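Local coordinates for protein geranyltranstransferase (Stenotrophomonas maltophilia, PDB 7LBJ) that probably joins isopentenyl diphosphate to allylic diphosphates in a magnesium-dependent step, building a linear polyprenyl diphosphate such as farnesyl diphosphate, at residues R39-Q42 / A43-Y46; A124-T127 / R128-L132; L142-A145 / C146-L150. All blocks are in the same frame, centred on the assembly; numbering follows the deposited sequence.

Interaction 1: R39-Q42 / A43-Y46; sequences RLHQ and AMRY
Ala-43 N reaches back one helical turn to Arg-39 O at 2.9 Å, and Ala-43 CB rests against the same carbonyl. The methyl packs on Thr-109 and Thr-117, while the guanidinium end of Arg-39 turns to a salt bridge with Asp-114. Met-44 carries the apolar part of the contact. Met-44 N donates to Leu-40 O at 2.9 Å, and its CG lies 3.2 Å from that same Leu-40 O. The thioether then meets the leucine branch point, Met-44 SD to Leu-40 CG 3.9 Å, the two side chains running at a slant to one another. Leu-40 carries CG on the side opposite its backbone N (chi1 176°), which brings the branch point beside the sulfur. Met-44 SD also stands at the rim of the His-41 imidazole, near the ring plane and 5.4 Å from the ring centroid, an edge-on sulfur-aromatic approach. ND1 of that ring bonds Glu-35 O. All this belongs to the short helix 38-46 of the mainly helical polyprenyl synthase fold, in which Leu-40 packs on Ala-164, and His-41 and Met-44 on Ala-156, of the second subunit. Arg-45 N bonds His-41 O at 3.1 Å, and its CB and CG pass over that oxygen. Its guanidinium reaches Asp-27 in a salt bridge and the carbonyls of Leu-30 and Pro-31. Tyr-46 N closes the turn on Gln-42 O at 2.8 Å (N-H...O 163°). Tyr-46 CB touches the same oxygen at 3.3 Å, whereas the phenol OH hydrogen-bonds Pro-107 O.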
ATOM      1  N   ARG A  39       7.243  -5.147  18.168  1.00 24.18           N
ATOM      2  CA  ARG A  39       8.396  -4.792  17.353  1.00 27.79           C
ATOM      3  C   ARG A  39       7.966  -4.100  16.064  1.00 25.28           C
ATOM      4  O   ARG A  39       8.570  -3.098  15.648  1.00 21.34           O
ATOM      5  CB  ARG A  39       9.203  -6.053  17.074  1.00 27.18           C
ATOM      6  CG  ARG A  39      10.592  -5.844  16.608  1.00 28.30           C
ATOM      7  CD  ARG A  39      11.324  -7.167  16.680  1.00 34.62           C
ATOM      8  NE  ARG A  39      12.632  -7.087  16.050  1.00 30.14           N
ATOM      9  CZ  ARG A  39      13.695  -6.525  16.604  1.00 32.01           C
ATOM     10  NH1 ARG A  39      13.646  -5.986  17.814  1.00 35.82           N
ATOM     11  NH2 ARG A  39      14.835  -6.491  15.922  1.00 34.12           N
ATOM     12  N   LEU A  40       6.911  -4.614  15.422  1.00 20.94           N
ATOM     13  CA  LEU A  40       6.383  -3.961  14.227  1.00 18.46           C
ATOM     14  C   LEU A  40       5.922  -2.538  14.529  1.00 15.85           C
ATOM     15  O   LEU A  40       6.210  -1.602  13.773  1.00 16.50           O
ATOM     16  CB  LEU A  40       5.228  -4.780  13.654  1.00 16.54           C
ATOM     17  CG  LEU A  40       4.549  -4.111  12.463  1.00 15.48           C
ATOM     18  CD1 LEU A  40       5.496  -4.095  11.268  1.00 15.36           C
ATOM     19  CD2 LEU A  40       3.237  -4.820  12.122  1.00 18.19           C
ATOM     20  N   HIS A  41       5.160  -2.365  15.608  1.00 17.29           N
ATOM     21  CA  HIS A  41       4.652  -1.034  15.925  1.00 20.33           C
ATOM     22  C   HIS A  41       5.779  -0.084  16.276  1.00 19.52           C
ATOM     23  O   HIS A  41       5.751   1.080  15.872  1.00 18.10           O
ATOM     24  CB  HIS A  41       3.657  -1.115  17.073  1.00 19.30           C
ATOM     25  CG  HIS A  41       2.441  -1.904  16.728  1.00 27.69           C
ATOM     26  ND1 HIS A  41       1.707  -2.601  17.666  1.00 26.81           N
ATOM     27  CD2 HIS A  41       1.840  -2.120  15.537  1.00 24.71           C
ATOM     28  CE1 HIS A  41       0.692  -3.196  17.067  1.00 29.80           C
ATOM     29  NE2 HIS A  41       0.755  -2.928  15.774  1.00 27.94           N
ATOM     30  N   GLN A  42       6.768  -0.559  17.043  1.00 18.89           N
ATOM     31  CA  GLN A  42       7.912   0.278  17.387  1.00 22.50           C
ATOM     32  C   GLN A  42       8.654   0.709  16.135  1.00 23.26           C
ATOM     33  O   GLN A  42       9.067   1.870  16.009  1.00 18.60           O
ATOM     34  CB  GLN A  42       8.857  -0.485  18.322  1.00 20.28           C
ATOM     35  CG  GLN A  42       8.347  -0.666  19.720  1.00 29.67           C
ATOM     36  CD  GLN A  42       9.161  -1.694  20.501  1.00 38.51           C
ATOM     37  OE1 GLN A  42      10.310  -1.988  20.151  1.00 36.78           O
ATOM     38  NE2 GLN A  42       8.557  -2.265  21.545  1.00 40.82           N
ATOM     39  N   ALA A  43       8.809  -0.218  15.183  1.00 20.97           N
ATOM     40  CA  ALA A  43       9.560   0.083  13.971  1.00 20.15           C
ATOM     41  C   ALA A  43       8.794   1.036  13.070  1.00 17.66           C
ATOM     42  O   ALA A  43       9.394   1.897  12.417  1.00 16.70           O
ATOM     43  CB  ALA A  43       9.886  -1.210  13.233  1.00 17.48           C
ATOM     44  N   MET A  44       7.470   0.878  12.995  1.00 14.40           N
ATOM     45  CA  MET A  44       6.664   1.837  12.253  1.00 14.69           C
ATOM     46  C   MET A  44       6.847   3.249  12.811  1.00 15.85           C
ATOM     47  O   MET A  44       7.047   4.209  12.056  1.00 16.21           O
ATOM     48  CB  MET A  44       5.196   1.414  12.304  1.00 16.99           C
ATOM     49  CG  MET A  44       4.895   0.153  11.472  1.00 14.67           C
ATOM     50  SD  MET A  44       3.238  -0.487  11.847  1.00 17.11           S
ATOM     51  CE  MET A  44       2.196   0.776  11.105  1.00 17.65           C
ATOM     52  N   ARG A  45       6.791   3.389  14.137  1.00 15.45           N
ATOM     53  CA  ARG A  45       6.942   4.709  14.747  1.00 17.25           C
ATOM     54  C   ARG A  45       8.351   5.239  14.571  1.00 16.20           C
ATOM     55  O   ARG A  45       8.538   6.423  14.272  1.00 18.15           O
ATOM     56  CB  ARG A  45       6.594   4.651  16.232  1.00 16.13           C
ATOM     57  CG  ARG A  45       5.123   4.470  16.486  1.00 17.34           C
ATOM     58  CD  ARG A  45       4.819   4.139  17.947  1.00 23.96           C
ATOM     59  NE  ARG A  45       3.420   4.459  18.157  1.00 25.05           N
ATOM     60  CZ  ARG A  45       2.977   5.652  18.529  1.00 23.00           C
ATOM     61  NH1 ARG A  45       3.793   6.574  19.011  1.00 24.42           N
ATOM     62  NH2 ARG A  45       1.678   5.921  18.427  1.00 26.32           N
ATOM     63  N   TYR A  46       9.353   4.377  14.776  1.00 16.47           N
ATOM     64  CA  TYR A  46      10.743   4.777  14.585  1.00 16.21           C
ATOM     65  C   TYR A  46      10.968   5.345  13.195  1.00 19.65           C
ATOM     66  O   TYR A  46      11.808   6.243  13.009  1.00 16.37           O
ATOM     67  CB  TYR A  46      11.651   3.571  14.816  1.00 18.49           C
ATOM     68  CG  TYR A  46      13.133   3.833  14.723  1.00 19.82           C
ATOM     69  CD1 TYR A  46      13.832   4.359  15.805  1.00 21.92           C
ATOM     70  CD2 TYR A  46      13.845   3.532  13.570  1.00 22.85           C
ATOM     71  CE1 TYR A  46      15.205   4.586  15.736  1.00 25.27           C
ATOM     72  CE2 TYR A  46      15.231   3.768  13.491  1.00 23.04           C
ATOM     73  CZ  TYR A  46      15.901   4.290  14.579  1.00 28.98           C
ATOM     74  OH  TYR A  46      17.276   4.516  14.506  1.00 25.98           O
TER

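Interaction 2: A124-T127 / R128-L132; sequences ALQT and RAFGL
Helix 115-134 of the polyprenyl synthase helical fold lies against its counterpart in the second subunit, and Gln-126 and Phe-130 stand one turn apart on the face that meets it. The two side chains run side by side in the same direction, with amide and ring planes 51° apart. With CG turned away from its own backbone N (chi1 177°) and the rest of the chain extended, Gln-126 runs alongside Phe-130, with CG 3.8 Å and OE1 3.6 Å from Phe-130 CE2. The same OE1 is hydrogen-bonded with Thr-127 OG1 of the second subunit, and the pair recurs with the two chains exchanged. Thr-127 OG1 thus lies between that amide oxygen and Asp-123 O of its own helix, two acceptors that must share or compete for its single proton. Phe-130 stacks on Phe-130 of the second subunit, so amide and ring are both engaged across the dimer interface. Of the backbone bonds, Gly-131 N to Thr-127 O is short at 2.9 Å and nearly in line with the carbonyl, whereas that from Phe-130 N to Gln-126 O is weak at 3.4 Å. On another side of the helix, Arg-128 N holds Ala-124 O at 3.0 Å and Arg-128 NE goes to Ala-29 O. Leu-132 CD2 lies over one face of the guanidinium, off its centre, 3.4 Å from the plane. Gln-126 O, obliquely placed to the aromatic ring, comes within 3.3 Å of Phe-130 CD2.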
ATOM      1  N   ALA A 124       3.292  -1.948   6.241  1.00 11.67           N
ATOM      2  CA  ALA A 124       2.159  -1.515   7.054  1.00 11.57           C
ATOM      3  C   ALA A 124       1.988   0.001   7.048  1.00 12.37           C
ATOM      4  O   ALA A 124       0.865   0.495   7.240  1.00 13.13           O
ATOM      5  CB  ALA A 124       2.305  -2.030   8.495  1.00 12.11           C
ATOM      6  N   LEU A 125       3.085   0.761   6.912  1.00 10.88           N
ATOM      7  CA  LEU A 125       2.935   2.204   6.797  1.00 10.31           C
ATOM      8  C   LEU A 125       2.220   2.563   5.504  1.00 12.59           C
ATOM      9  O   LEU A 125       1.415   3.506   5.473  1.00 11.95           O
ATOM     10  CB  LEU A 125       4.301   2.906   6.863  1.00 13.06           C
ATOM     11  CG  LEU A 125       5.005   2.843   8.220  1.00 15.49           C
ATOM     12  CD1 LEU A 125       6.472   3.269   8.077  1.00 18.87           C
ATOM     13  CD2 LEU A 125       4.280   3.717   9.234  1.00 15.02           C
ATOM     14  N   GLN A 126       2.520   1.844   4.417  1.00 10.87           N
ATOM     15  CA  GLN A 126       1.799   2.097   3.170  1.00 10.86           C
ATOM     16  C   GLN A 126       0.304   1.869   3.364  1.00 12.22           C
ATOM     17  O   GLN A 126      -0.517   2.702   2.959  1.00 12.12           O
ATOM     18  CB  GLN A 126       2.313   1.224   2.013  1.00 13.53           C
ATOM     19  CG  GLN A 126       1.456   1.501   0.764  1.00 12.41           C
ATOM     20  CD  GLN A 126       1.833   0.722  -0.512  1.00 19.27           C
ATOM     21  OE1 GLN A 126       1.083   0.759  -1.483  1.00 21.82           O
ATOM     22  NE2 GLN A 126       2.967   0.026  -0.512  1.00 15.91           N
ATOM     23  N   THR A 127      -0.069   0.755   4.010  1.00 11.89           N
ATOM     24  CA  THR A 127      -1.489   0.481   4.184  1.00 10.79           C
ATOM     25  C   THR A 127      -2.141   1.555   5.041  1.00 15.23           C
ATOM     26  O   THR A 127      -3.264   1.988   4.756  1.00 12.62           O
ATOM     27  CB  THR A 127      -1.708  -0.897   4.807  1.00 11.88           C
ATOM     28  OG1 THR A 127      -0.874  -1.869   4.146  1.00 13.25           O
ATOM     29  CG2 THR A 127      -3.194  -1.301   4.689  1.00 12.43           C
ATOM     30  N   ARG A 128      -1.428   2.030   6.073  1.00 11.63           N
ATOM     31  CA  ARG A 128      -2.025   3.027   6.948  1.00 13.70           C
ATOM     32  C   ARG A 128      -2.246   4.344   6.224  1.00 10.57           C
ATOM     33  O   ARG A 128      -3.201   5.065   6.539  1.00 11.39           O
ATOM     34  CB  ARG A 128      -1.157   3.235   8.200  1.00 11.82           C
ATOM     35  CG  ARG A 128      -1.800   4.139   9.245  1.00 14.74           C
ATOM     36  CD  ARG A 128      -3.001   3.448   9.936  1.00 18.38           C
ATOM     37  NE  ARG A 128      -3.492   4.230  11.078  1.00 20.61           N
ATOM     38  CZ  ARG A 128      -4.749   4.640  11.236  1.00 23.73           C
ATOM     39  NH1 ARG A 128      -5.694   4.331  10.359  1.00 19.70           N
ATOM     40  NH2 ARG A 128      -5.065   5.382  12.304  1.00 19.21           N
ATOM     41  N   ALA A 129      -1.386   4.685   5.257  1.00 10.88           N
ATOM     42  CA  ALA A 129      -1.625   5.896   4.478  1.00 12.84           C
ATOM     43  C   ALA A 129      -2.980   5.828   3.776  1.00 11.90           C
ATOM     44  O   ALA A 129      -3.762   6.784   3.817  1.00 11.49           O
ATOM     45  CB  ALA A 129      -0.511   6.100   3.449  1.00 12.26           C
ATOM     46  N   PHE A 130      -3.268   4.710   3.103  1.00 11.27           N
ATOM     47  CA  PHE A 130      -4.556   4.601   2.423  1.00 11.07           C
ATOM     48  C   PHE A 130      -5.706   4.508   3.419  1.00 13.71           C
ATOM     49  O   PHE A 130      -6.778   5.086   3.197  1.00 15.40           O
ATOM     50  CB  PHE A 130      -4.545   3.401   1.475  1.00 12.12           C
ATOM     51  CG  PHE A 130      -3.619   3.599   0.309  1.00 14.72           C
ATOM     52  CD1 PHE A 130      -3.934   4.524  -0.680  1.00 17.63           C
ATOM     53  CD2 PHE A 130      -2.417   2.909   0.226  1.00 17.15           C
ATOM     54  CE1 PHE A 130      -3.078   4.738  -1.768  1.00 17.92           C
ATOM     55  CE2 PHE A 130      -1.535   3.124  -0.865  1.00 18.73           C
ATOM     56  CZ  PHE A 130      -1.862   4.048  -1.839  1.00 17.23           C
ATOM     57  N   GLY A 131      -5.507   3.775   4.518  1.00 10.84           N
ATOM     58  CA  GLY A 131      -6.574   3.651   5.516  1.00 12.46           C
ATOM     59  C   GLY A 131      -6.974   4.991   6.113  1.00 13.95           C
ATOM     60  O   GLY A 131      -8.161   5.279   6.293  1.00 13.46           O
ATOM     61  N   LEU A 132      -5.992   5.854   6.383  1.00 11.70           N
ATOM     62  CA  LEU A 132      -6.329   7.158   6.952  1.00 12.97           C
ATOM     63  C   LEU A 132      -7.165   7.992   5.996  1.00 12.84           C
ATOM     64  O   LEU A 132      -8.078   8.708   6.429  1.00 12.51           O
ATOM     65  CB  LEU A 132      -5.051   7.911   7.317  1.00 13.76           C
ATOM     66  CG  LEU A 132      -4.431   7.412   8.601  1.00 16.26           C
ATOM     67  CD1 LEU A 132      -3.022   7.997   8.687  1.00 17.93           C
ATOM     68  CD2 LEU A 132      -5.283   7.909   9.761  1.00 15.41           C
TER

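Interaction 3: L142-A145 / C146-L150; sequences LRVA and CLQTL
Val-144 and Gln-148 slant across each other one turn apart, the valine CG1 methyl meeting the amide carbon Gln-148 CD at 3.9 Å. Gln-148 sets CG opposite its carbonyl carbon (chi1 -65°), which directs the extended chain along the preceding turn: CG comes to 3.2 Å from Val-144 O, and OE1 to 3.6 Å from Ala-145 CA. That oxygen of Val-144 is also taken by Gln-148 N in a nearly straight bond of 2.8 Å (N-H...O 170°). The amide NE2 makes a weak bond to Asp-135 of the second subunit. Leu-142 and Cys-146 form a looser pair at another side of the helix, with Leu-142 CD1 4.1 Å from Cys-146 SG. Leu-147 lays its CD1 branch 3.2 Å from Arg-143 O, the acceptor for its own backbone N, while the guanidinium of Arg-143 extends the other way to Ala-134 O. Thr-149 grips Ala-145 O twice, through OG1 at 2.9 Å and through N at 3.1 Å, the two donors coming from opposite faces of the carbonyl plane. Arg-196 of helix 176-201 bonds the same hydroxyl, which links the two helices. Such back-bonding of a threonine hydroxyl to the carbonyl four residues earlier is a familiar feature of alpha-helices; here it lies in helix 140-154 of the polyprenyl synthase helical bundle, where Leu-147 meets Leu-147 of the second subunit.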
ATOM      1  N   LEU A 142     -14.702  13.190  -1.986  1.00 15.94           N
ATOM      2  CA  LEU A 142     -13.394  13.782  -1.730  1.00 14.39           C
ATOM      3  C   LEU A 142     -12.386  12.727  -1.290  1.00 15.67           C
ATOM      4  O   LEU A 142     -11.236  12.742  -1.737  1.00 15.73           O
ATOM      5  CB  LEU A 142     -13.518  14.907  -0.692  1.00 16.00           C
ATOM      6  CG  LEU A 142     -12.199  15.570  -0.252  1.00 16.24           C
ATOM      7  CD1 LEU A 142     -11.456  16.101  -1.482  1.00 13.05           C
ATOM      8  CD2 LEU A 142     -12.431  16.702   0.777  1.00 14.73           C
ATOM      9  N   ARG A 143     -12.783  11.801  -0.410  1.00 15.46           N
ATOM     10  CA  ARG A 143     -11.834  10.762  -0.015  1.00 15.64           C
ATOM     11  C   ARG A 143     -11.406   9.941  -1.216  1.00 16.10           C
ATOM     12  O   ARG A 143     -10.227   9.604  -1.354  1.00 14.62           O
ATOM     13  CB  ARG A 143     -12.439   9.838   1.047  1.00 13.86           C
ATOM     14  CG  ARG A 143     -12.587  10.474   2.434  1.00 16.68           C
ATOM     15  CD  ARG A 143     -13.251   9.462   3.378  1.00 17.31           C
ATOM     16  NE  ARG A 143     -14.690   9.686   3.494  1.00 16.61           N
ATOM     17  CZ  ARG A 143     -15.514   8.918   4.200  1.00 24.59           C
ATOM     18  NH1 ARG A 143     -15.104   7.786   4.755  1.00 17.46           N
ATOM     19  NH2 ARG A 143     -16.776   9.305   4.369  1.00 26.10           N
ATOM     20  N   VAL A 144     -12.357   9.607  -2.099  1.00 15.79           N
ATOM     21  CA  VAL A 144     -12.021   8.832  -3.295  1.00 16.95           C
ATOM     22  C   VAL A 144     -11.052   9.601  -4.182  1.00 14.94           C
ATOM     23  O   VAL A 144     -10.083   9.032  -4.701  1.00 15.66           O
ATOM     24  CB  VAL A 144     -13.302   8.441  -4.060  1.00 18.85           C
ATOM     25  CG1 VAL A 144     -12.995   8.119  -5.515  1.00 23.17           C
ATOM     26  CG2 VAL A 144     -13.970   7.263  -3.374  1.00 24.33           C
ATOM     27  N   ALA A 145     -11.284  10.903  -4.366  1.00 13.20           N
ATOM     28  CA  ALA A 145     -10.389  11.688  -5.214  1.00 16.47           C
ATOM     29  C   ALA A 145      -8.982  11.755  -4.622  1.00 14.45           C
ATOM     30  O   ALA A 145      -7.985  11.720  -5.358  1.00 15.27           O
ATOM     31  CB  ALA A 145     -10.947  13.104  -5.412  1.00 15.93           C
ATOM     32  N   CYS A 146      -8.885  11.865  -3.293  1.00 11.87           N
ATOM     33  CA  CYS A 146      -7.569  11.869  -2.664  1.00 14.60           C
ATOM     34  C   CYS A 146      -6.899  10.512  -2.793  1.00 14.56           C
ATOM     35  O   CYS A 146      -5.687  10.438  -3.024  1.00 14.91           O
ATOM     36  CB  CYS A 146      -7.690  12.269  -1.190  1.00 16.42           C
ATOM     37  SG  CYS A 146      -7.996  14.015  -0.991  1.00 17.35           S
ATOM     38  N   LEU A 147      -7.665   9.430  -2.602  1.00 13.89           N
ATOM     39  CA  LEU A 147      -7.111   8.084  -2.712  1.00 13.18           C
ATOM     40  C   LEU A 147      -6.651   7.779  -4.128  1.00 13.53           C
ATOM     41  O   LEU A 147      -5.593   7.172  -4.314  1.00 12.68           O
ATOM     42  CB  LEU A 147      -8.132   7.040  -2.278  1.00 14.23           C
ATOM     43  CG  LEU A 147      -8.305   6.873  -0.765  1.00 18.61           C
ATOM     44  CD1 LEU A 147      -9.751   6.544  -0.431  1.00 20.55           C
ATOM     45  CD2 LEU A 147      -7.419   5.767  -0.278  1.00 18.93           C
ATOM     46  N   GLN A 148      -7.431   8.174  -5.140  1.00 12.14           N
ATOM     47  CA  GLN A 148      -6.964   8.003  -6.511  1.00 13.55           C
ATOM     48  C   GLN A 148      -5.658   8.752  -6.728  1.00 15.25           C
ATOM     49  O   GLN A 148      -4.725   8.245  -7.379  1.00 12.79           O
ATOM     50  CB  GLN A 148      -8.013   8.519  -7.495  1.00 16.94           C
ATOM     51  CG  GLN A 148      -9.328   7.766  -7.515  1.00 17.76           C
ATOM     52  CD  GLN A 148     -10.358   8.468  -8.378  1.00 25.66           C
ATOM     53  OE1 GLN A 148     -10.612   9.659  -8.212  1.00 23.81           O
ATOM     54  NE2 GLN A 148     -10.935   7.747  -9.311  1.00 28.16           N
ATOM     55  N   THR A 149      -5.590   9.985  -6.223  1.00 12.86           N
ATOM     56  CA  THR A 149      -4.386  10.795  -6.413  1.00 14.15           C
ATOM     57  C   THR A 149      -3.179  10.111  -5.790  1.00 13.24           C
ATOM     58  O   THR A 149      -2.114  10.000  -6.417  1.00 12.73           O
ATOM     59  CB  THR A 149      -4.600  12.192  -5.798  1.00 14.07           C
ATOM     60  OG1 THR A 149      -5.618  12.878  -6.535  1.00 16.59           O
ATOM     61  CG2 THR A 149      -3.311  13.037  -5.828  1.00 12.96           C
ATOM     62  N   LEU A 150      -3.327   9.654  -4.537  1.00 12.62           N
ATOM     63  CA  LEU A 150      -2.186   9.084  -3.824  1.00 12.84           C
ATOM     64  C   LEU A 150      -1.749   7.767  -4.448  1.00 12.82           C
ATOM     65  O   LEU A 150      -0.545   7.503  -4.575  1.00 10.96           O
ATOM     66  CB  LEU A 150      -2.543   8.877  -2.346  1.00 11.29           C
ATOM     67  CG  LEU A 150      -1.360   8.452  -1.477  1.00 12.77           C
ATOM     68  CD1 LEU A 150      -0.308   9.581  -1.405  1.00 13.76           C
ATOM     69  CD2 LEU A 150      -1.885   8.117  -0.071  1.00 16.56           C
TER

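How the interactions relate
Interaction 1 comes first, in helix 38-46; interaction 2 follows in helix 115-134 and interaction 3 in helix 140-154, the next helix in the chain. Each lies within one continuous helix, so none closes a long loop; they stand in series without nesting or crossing. Interaction 1 reaches interaction 2 through Met-44, whose SD lies 3.8 Å from Ala-124 CB. Interaction 2 meets interaction 3 through Phe-130 and Ala-129, with Phe-130 CE1 4.0 Å from Leu-150 CD2. Interactions 1 and 3 remain about 14 Å apart at their nearest atoms. Helix 115-134 therefore bridges the other two, and all three contacts touch the second subunit.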